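HIAXHD3 (Humicola insolens, PDB 3ZXK) probably removes arabinofuranosyl side chains from xylan as a GH43 arabinofuranosidase, a scaffold that has been engineered to add endo-xylanase activity. Local coordinates at residues Leu88-Tyr100 against Trp110-Val124. Numbering follows the deposited sequence.
Sequences LRYRRSNDRFYWY and WTSPGGNALANNGEV
Asp95 grips the loop that follows strand 110-113. Asp95 OD2 accepts from Asn116 N at 2.6 Å, on the syn side of the carboxylate and 33° out of its plane. OD1 takes a weak bond from Ala117 N. With CG anti to the backbone N (chi1 180°), the carboxylate reaches across to this turn. Asp95 O adds a bond from Gly114 N, which sits above the carbonyl plane. Tyr90 completes the network. Tyr90 OH donates to Asp95 OD1 at 2.6 Å, on the anti side, and accepts from Leu118 N at 3.0 Å. The phenol thus fixes the carboxylate and the 3-10 turn that includes Ala117 and Leu118 together, while its CZ packs on Ala117 CB. A phenylalanine in place of Tyr90 would probably leave Leu118 N without its acceptor and Asp95 freer to turn. Tyr90 CD1 also lies over the centre of the Phe97 ring, 3.5 Å above its plane. The edge of that ring meets Val124, with Phe97 CE1 3.7 Å from Val124 CG2. On the other face of the sheet, Thr111 CG2 sits over the Tyr98 ring in a CH-pi contact. In one of the two conformers of Arg96, NH1 donates to Thr111 OG1; OG1 also bonds Thr134 of strand 132-137. Between the two layers of side chains, paired backbone bonds join Phe97 with Ser112 and Trp99 with Trp110. Phe23 of strand 21-25 packs on both Tyr90 and Phe97. A type I turn, Arg92 to Asp95, and a G1 beta bulge link strands 87-91 and 96-103. These two strands and strand 106-113, with strand 132-137, form an antiparallel beta-meander, one blade of the five-bladed beta-propeller characteristic of GH43 enzymes.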
loop_
_atom_site.group_PDB
_atom_site.type_symbol
_atom_site.label_atom_id
_atom_site.label_comp_id
_atom_site.label_asym_id
_atom_site.label_seq_id
_atom_site.Cartn_x
_atom_site.Cartn_y
_atom_site.Cartn_z
ATOM N N LEU A 88 -8.981 10.794 -0.575
ATOM C CA LEU A 88 -9.675 10.579 -1.848
ATOM C C LEU A 88 -11.170 10.680 -1.611
ATOM O O LEU A 88 -11.675 10.123 -0.628
ATOM C CB LEU A 88 -9.411 9.176 -2.372
ATOM C CG LEU A 88 -10.076 8.759 -3.686
ATOM C CD1 LEU A 88 -9.404 9.528 -4.816
ATOM C CD2 LEU A 88 -9.892 7.271 -3.940
ATOM N N ARG A 89 -11.879 11.356 -2.517
ATOM C CA ARG A 89 -13.361 11.365 -2.516
ATOM C C ARG A 89 -13.865 11.456 -3.936
ATOM O O ARG A 89 -13.157 11.898 -4.825
ATOM C CB ARG A 89 -13.979 12.518 -1.684
ATOM C CG ARG A 89 -13.699 12.491 -0.170
ATOM C CD ARG A 89 -14.530 11.424 0.541
ATOM N NE ARG A 89 -14.093 11.146 1.906
ATOM C CZ ARG A 89 -14.618 11.678 3.017
ATOM N NH1 ARG A 89 -15.629 12.566 2.991
ATOM N NH2 ARG A 89 -14.111 11.323 4.185
ATOM N N TYR A 90 -15.103 11.031 -4.143
ATOM C CA TYR A 90 -15.733 11.147 -5.451
ATOM C C TYR A 90 -16.719 12.323 -5.460
ATOM O O TYR A 90 -17.604 12.415 -4.591
ATOM C CB TYR A 90 -16.501 9.864 -5.727
ATOM C CG TYR A 90 -17.313 9.890 -6.988
ATOM C CD1 TYR A 90 -16.701 9.936 -8.250
ATOM C CD2 TYR A 90 -18.699 9.834 -6.922
ATOM C CE1 TYR A 90 -17.467 9.936 -9.420
ATOM C CE2 TYR A 90 -19.474 9.857 -8.061
ATOM C CZ TYR A 90 -18.857 9.891 -9.312
ATOM O OH TYR A 90 -19.661 9.888 -10.445
ATOM N N ARG A 91 -16.558 13.202 -6.441
ATOM C CA ARG A 91 -17.400 14.385 -6.555
ATOM C C ARG A 91 -18.496 14.075 -7.550
ATOM O O ARG A 91 -18.232 13.923 -8.742
ATOM C CB ARG A 91 -16.570 15.573 -7.030
ATOM C CG ARG A 91 -17.229 16.906 -6.732
ATOM C CD ARG A 91 -16.344 18.053 -7.164
ATOM N NE ARG A 91 -16.838 19.305 -6.575
ATOM C CZ ARG A 91 -16.245 20.485 -6.727
ATOM N NH1 ARG A 91 -15.146 20.608 -7.490
ATOM N NH2 ARG A 91 -16.744 21.556 -6.129
ATOM N N ARG A 92 -19.735 13.997 -7.058
ATOM C CA ARG A 92 -20.877 13.692 -7.934
ATOM C C ARG A 92 -21.132 14.757 -8.997
ATOM O O ARG A 92 -21.460 14.424 -10.143
ATOM C CB ARG A 92 -22.150 13.473 -7.113
ATOM C CG ARG A 92 -22.252 12.073 -6.532
ATOM C CD ARG A 92 -21.204 11.768 -5.491
ATOM N NE ARG A 92 -21.594 10.551 -4.772
ATOM C CZ ARG A 92 -20.897 10.019 -3.783
ATOM N NH1 ARG A 92 -19.739 10.568 -3.419
ATOM N NH2 ARG A 92 -21.350 8.930 -3.178
ATOM N N SER A 93 -20.961 16.026 -8.638
ATOM C CA SER A 93 -21.382 17.110 -9.547
ATOM C C SER A 93 -20.638 17.114 -10.883
ATOM O O SER A 93 -21.217 17.483 -11.908
ATOM C CB SER A 93 -21.270 18.467 -8.872
ATOM O OG SER A 93 -19.921 18.739 -8.571
ATOM N N ASN A 94 -19.376 16.682 -10.874
ATOM C CA ASN A 94 -18.652 16.576 -12.138
ATOM C C ASN A 94 -18.102 15.179 -12.412
ATOM O O ASN A 94 -17.221 15.031 -13.251
ATOM C CB ASN A 94 -17.537 17.638 -12.236
ATOM C CG ASN A 94 -16.490 17.459 -11.165
ATOM O OD1 ASN A 94 -16.642 16.626 -10.272
ATOM N ND2 ASN A 94 -15.414 18.202 -11.272
ATOM N N ASP A 95 -18.658 14.149 -11.753
ATOM C CA ASP A 95 -18.228 12.756 -11.966
ATOM C C ASP A 95 -16.695 12.590 -11.986
ATOM O O ASP A 95 -16.120 12.014 -12.920
ATOM C CB ASP A 95 -18.857 12.227 -13.282
ATOM C CG ASP A 95 -18.464 10.777 -13.603
ATOM O OD1 ASP A 95 -18.304 9.925 -12.690
ATOM O OD2 ASP A 95 -18.302 10.480 -14.797
ATOM N N ARG A 96 -16.049 13.089 -10.942
ATOM C CA ARG A 96 -14.600 13.130 -10.864
ATOM C C ARG A 96 -14.109 12.699 -9.487
ATOM O O ARG A 96 -14.634 13.154 -8.448
ATOM C CB ARG A 96 -14.113 14.551 -11.196
ATOM C CG ARG A 96 -12.604 14.742 -11.162
ATOM C CD ARG A 96 -12.201 16.037 -11.859
ATOM N NE ARG A 96 -12.638 16.041 -13.254
ATOM C CZ ARG A 96 -11.948 15.555 -14.283
ATOM N NH1 ARG A 96 -10.729 15.034 -14.113
ATOM N NH2 ARG A 96 -12.473 15.617 -15.499
ATOM N N PHE A 97 -13.099 11.837 -9.472
ATOM C CA PHE A 97 -12.398 11.499 -8.219
ATOM C C PHE A 97 -11.255 12.479 -7.945
ATOM O O PHE A 97 -10.505 12.835 -8.869
ATOM C CB PHE A 97 -11.811 10.091 -8.305
ATOM C CG PHE A 97 -12.834 8.975 -8.261
ATOM C CD1 PHE A 97 -13.444 8.530 -9.441
ATOM C CD2 PHE A 97 -13.135 8.314 -7.064
ATOM C CE1 PHE A 97 -14.366 7.481 -9.410
ATOM C CE2 PHE A 97 -14.070 7.266 -7.034
ATOM C CZ PHE A 97 -14.675 6.851 -8.207
ATOM N N TYR A 98 -11.152 12.925 -6.694
ATOM C CA TYR A 98 -10.099 13.838 -6.270
ATOM C C TYR A 98 -9.210 13.181 -5.210
ATOM O O TYR A 98 -9.677 12.858 -4.100
ATOM C CB TYR A 98 -10.655 15.121 -5.654
ATOM C CG TYR A 98 -11.385 16.060 -6.592
ATOM C CD1 TYR A 98 -12.597 15.688 -7.198
ATOM C CD2 TYR A 98 -10.887 17.333 -6.858
ATOM C CE1 TYR A 98 -13.275 16.547 -8.059
ATOM C CE2 TYR A 98 -11.577 18.207 -7.706
ATOM C CZ TYR A 98 -12.761 17.803 -8.325
ATOM O OH TYR A 98 -13.443 18.680 -9.134
ATOM N N TRP A 99 -7.920 13.112 -5.496
ATOM C CA TRP A 99 -6.918 12.598 -4.559
ATOM C C TRP A 99 -6.015 13.746 -4.162
ATOM O O TRP A 99 -5.435 14.395 -5.030
ATOM C CB TRP A 99 -6.084 11.470 -5.226
ATOM C CG TRP A 99 -4.998 10.954 -4.299
ATOM C CD1 TRP A 99 -5.133 9.963 -3.348
ATOM C CD2 TRP A 99 -3.641 11.459 -4.149
ATOM N NE1 TRP A 99 -3.967 9.802 -2.634
ATOM C CE2 TRP A 99 -3.025 10.678 -3.077
ATOM C CE3 TRP A 99 -2.888 12.435 -4.784
ATOM C CZ2 TRP A 99 -1.706 10.871 -2.685
ATOM C CZ3 TRP A 99 -1.565 12.636 -4.363
ATOM C CH2 TRP A 99 -0.986 11.866 -3.341
ATOM N N TYR A 100 -5.889 14.007 -2.866
ATOM C CA TYR A 100 -4.915 15.014 -2.438
ATOM C C TYR A 100 -3.917 14.321 -1.519
ATOM O O TYR A 100 -4.326 13.527 -0.652
ATOM C CB TYR A 100 -5.565 16.130 -1.623
ATOM C CG TYR A 100 -6.549 17.018 -2.341
ATOM C CD1 TYR A 100 -7.885 16.628 -2.520
ATOM C CD2 TYR A 100 -6.147 18.281 -2.827
ATOM C CE1 TYR A 100 -8.791 17.468 -3.177
ATOM C CE2 TYR A 100 -7.050 19.121 -3.483
ATOM C CZ TYR A 100 -8.365 18.705 -3.646
ATOM O OH TYR A 100 -9.275 19.515 -4.295
ATOM N N TRP A 110 -4.436 14.951 -7.746
ATOM C CA TRP A 110 -4.586 14.121 -8.930
ATOM C C TRP A 110 -6.039 13.769 -9.079
ATOM O O TRP A 110 -6.713 13.475 -8.069
ATOM C CB TRP A 110 -3.778 12.842 -8.780
ATOM C CG TRP A 110 -2.302 12.990 -9.041
ATOM C CD1 TRP A 110 -1.324 13.563 -8.208
ATOM C CD2 TRP A 110 -1.600 12.551 -10.245
ATOM N NE1 TRP A 110 -0.091 13.490 -8.801
ATOM C CE2 TRP A 110 -0.196 12.885 -10.050
ATOM C CE3 TRP A 110 -1.993 11.934 -11.432
ATOM C CZ2 TRP A 110 0.769 12.597 -11.020
ATOM C CZ3 TRP A 110 -1.024 11.652 -12.404
ATOM C CH2 TRP A 110 0.331 11.963 -12.196
ATOM N N THR A 111 -6.574 13.865 -10.304
ATOM C CA THR A 111 -7.997 13.555 -10.498
ATOM C C THR A 111 -8.203 12.577 -11.640
ATOM O O THR A 111 -7.373 12.465 -12.527
ATOM C CB THR A 111 -8.867 14.804 -10.774
ATOM O OG1 THR A 111 -8.436 15.404 -11.990
ATOM C CG2 THR A 111 -8.764 15.836 -9.624
ATOM N N SER A 112 -9.336 11.887 -11.616
ATOM C CA SER A 112 -9.752 11.023 -12.714
ATOM C C SER A 112 -11.251 11.137 -12.920
ATOM O O SER A 112 -11.995 11.223 -11.951
ATOM C CB SER A 112 -9.424 9.550 -12.393
ATOM O OG SER A 112 -9.974 8.677 -13.398
ATOM N N PRO A 113 -11.708 11.052 -14.181
ATOM C CA PRO A 113 -13.153 10.920 -14.377
ATOM C C PRO A 113 -13.652 9.587 -13.786
ATOM O O PRO A 113 -12.858 8.670 -13.569
ATOM C CB PRO A 113 -13.283 10.918 -15.907
ATOM C CG PRO A 113 -12.016 10.323 -16.392
ATOM C CD PRO A 113 -10.978 10.933 -15.465
ATOM N N GLY A 114 -14.957 9.498 -13.519
ATOM C CA GLY A 114 -15.562 8.301 -12.934
ATOM C C GLY A 114 -16.406 7.447 -13.844
ATOM O O GLY A 114 -17.082 6.528 -13.374
ATOM N N GLY A 115 -16.365 7.709 -15.153
ATOM C CA GLY A 115 -17.118 6.893 -16.106
ATOM C C GLY A 115 -18.614 6.909 -15.831
ATOM O O GLY A 115 -19.323 5.933 -16.140
ATOM N N ASN A 116 -19.110 8.016 -15.269
ATOM C CA ASN A 116 -20.545 8.155 -14.925
ATOM C C ASN A 116 -20.944 7.221 -13.774
ATOM O O ASN A 116 -22.046 6.661 -13.749
ATOM C CB ASN A 116 -21.446 7.955 -16.176
ATOM C CG ASN A 116 -22.827 8.585 -16.034
ATOM O OD1 ASN A 116 -23.010 9.540 -15.299
ATOM N ND2 ASN A 116 -23.802 8.044 -16.759
ATOM N N ALA A 117 -20.043 7.078 -12.808
ATOM C CA ALA A 117 -20.286 6.196 -11.669
ATOM C C ALA A 117 -21.574 6.518 -10.896
ATOM O O ALA A 117 -22.282 5.605 -10.507
ATOM C CB ALA A 117 -19.093 6.218 -10.738
ATOM N N LEU A 118 -21.874 7.809 -10.692
ATOM C CA LEU A 118 -23.036 8.225 -9.877
ATOM C C LEU A 118 -24.329 7.678 -10.440
ATOM O O LEU A 118 -25.318 7.552 -9.705
ATOM C CB LEU A 118 -23.152 9.754 -9.762
ATOM C CG LEU A 118 -23.701 10.576 -10.941
ATOM C CD1 LEU A 118 -24.018 12.003 -10.490
ATOM C CD2 LEU A 118 -22.741 10.548 -12.145
ATOM N N ALA A 119 -24.303 7.349 -11.730
ATOM C CA ALA A 119 -25.483 6.878 -12.467
ATOM C C ALA A 119 -25.514 5.363 -12.674
ATOM O O ALA A 119 -26.491 4.823 -13.195
ATOM C CB ALA A 119 -25.574 7.586 -13.819
ATOM N N ASN A 120 -24.438 4.685 -12.289
ATOM C CA ASN A 120 -24.300 3.243 -12.513
ATOM C C ASN A 120 -23.988 2.547 -11.195
ATOM O O ASN A 120 -23.128 1.661 -11.142
ATOM C CB ASN A 120 -23.195 2.948 -13.525
ATOM C CG ASN A 120 -23.548 3.400 -14.926
ATOM O OD1 ASN A 120 -24.296 2.725 -15.620
ATOM N ND2 ASN A 120 -23.012 4.540 -15.348
ATOM N N ASN A 121 -24.676 2.984 -10.135
ATOM C CA ASN A 121 -24.549 2.418 -8.777
ATOM C C ASN A 121 -23.116 2.326 -8.290
ATOM O O ASN A 121 -22.754 1.433 -7.512
ATOM C CB ASN A 121 -25.220 1.053 -8.698
ATOM C CG ASN A 121 -26.645 1.088 -9.194
ATOM O OD1 ASN A 121 -26.985 0.392 -10.136
ATOM N ND2 ASN A 121 -27.469 1.924 -8.583
ATOM N N GLY A 122 -22.299 3.257 -8.770
ATOM C CA GLY A 122 -20.939 3.450 -8.262
ATOM C C GLY A 122 -19.843 2.709 -9.003
ATOM O O GLY A 122 -18.693 2.845 -8.654
ATOM N N GLU A 123 -20.208 1.957 -10.042
ATOM C CA GLU A 123 -19.243 1.226 -10.862
ATOM C C GLU A 123 -18.443 2.170 -11.757
ATOM O O GLU A 123 -19.022 3.051 -12.378
ATOM C CB GLU A 123 -19.986 0.261 -11.802
ATOM C CG GLU A 123 -20.832 -0.752 -11.069
ATOM C CD GLU A 123 -20.009 -1.908 -10.571
ATOM O OE1 GLU A 123 -18.784 -1.906 -10.824
ATOM O OE2 GLU A 123 -20.584 -2.808 -9.929
ATOM N N VAL A 124 -17.129 1.980 -11.823
ATOM C CA VAL A 124 -16.306 2.688 -12.788
ATOM C C VAL A 124 -15.773 1.639 -13.775
ATOM O O VAL A 124 -15.115 0.659 -13.353
ATOM C CB VAL A 124 -15.118 3.382 -12.100
ATOM C CG1 VAL A 124 -14.230 4.098 -13.113
ATOM C CG2 VAL A 124 -15.589 4.334 -11.013
#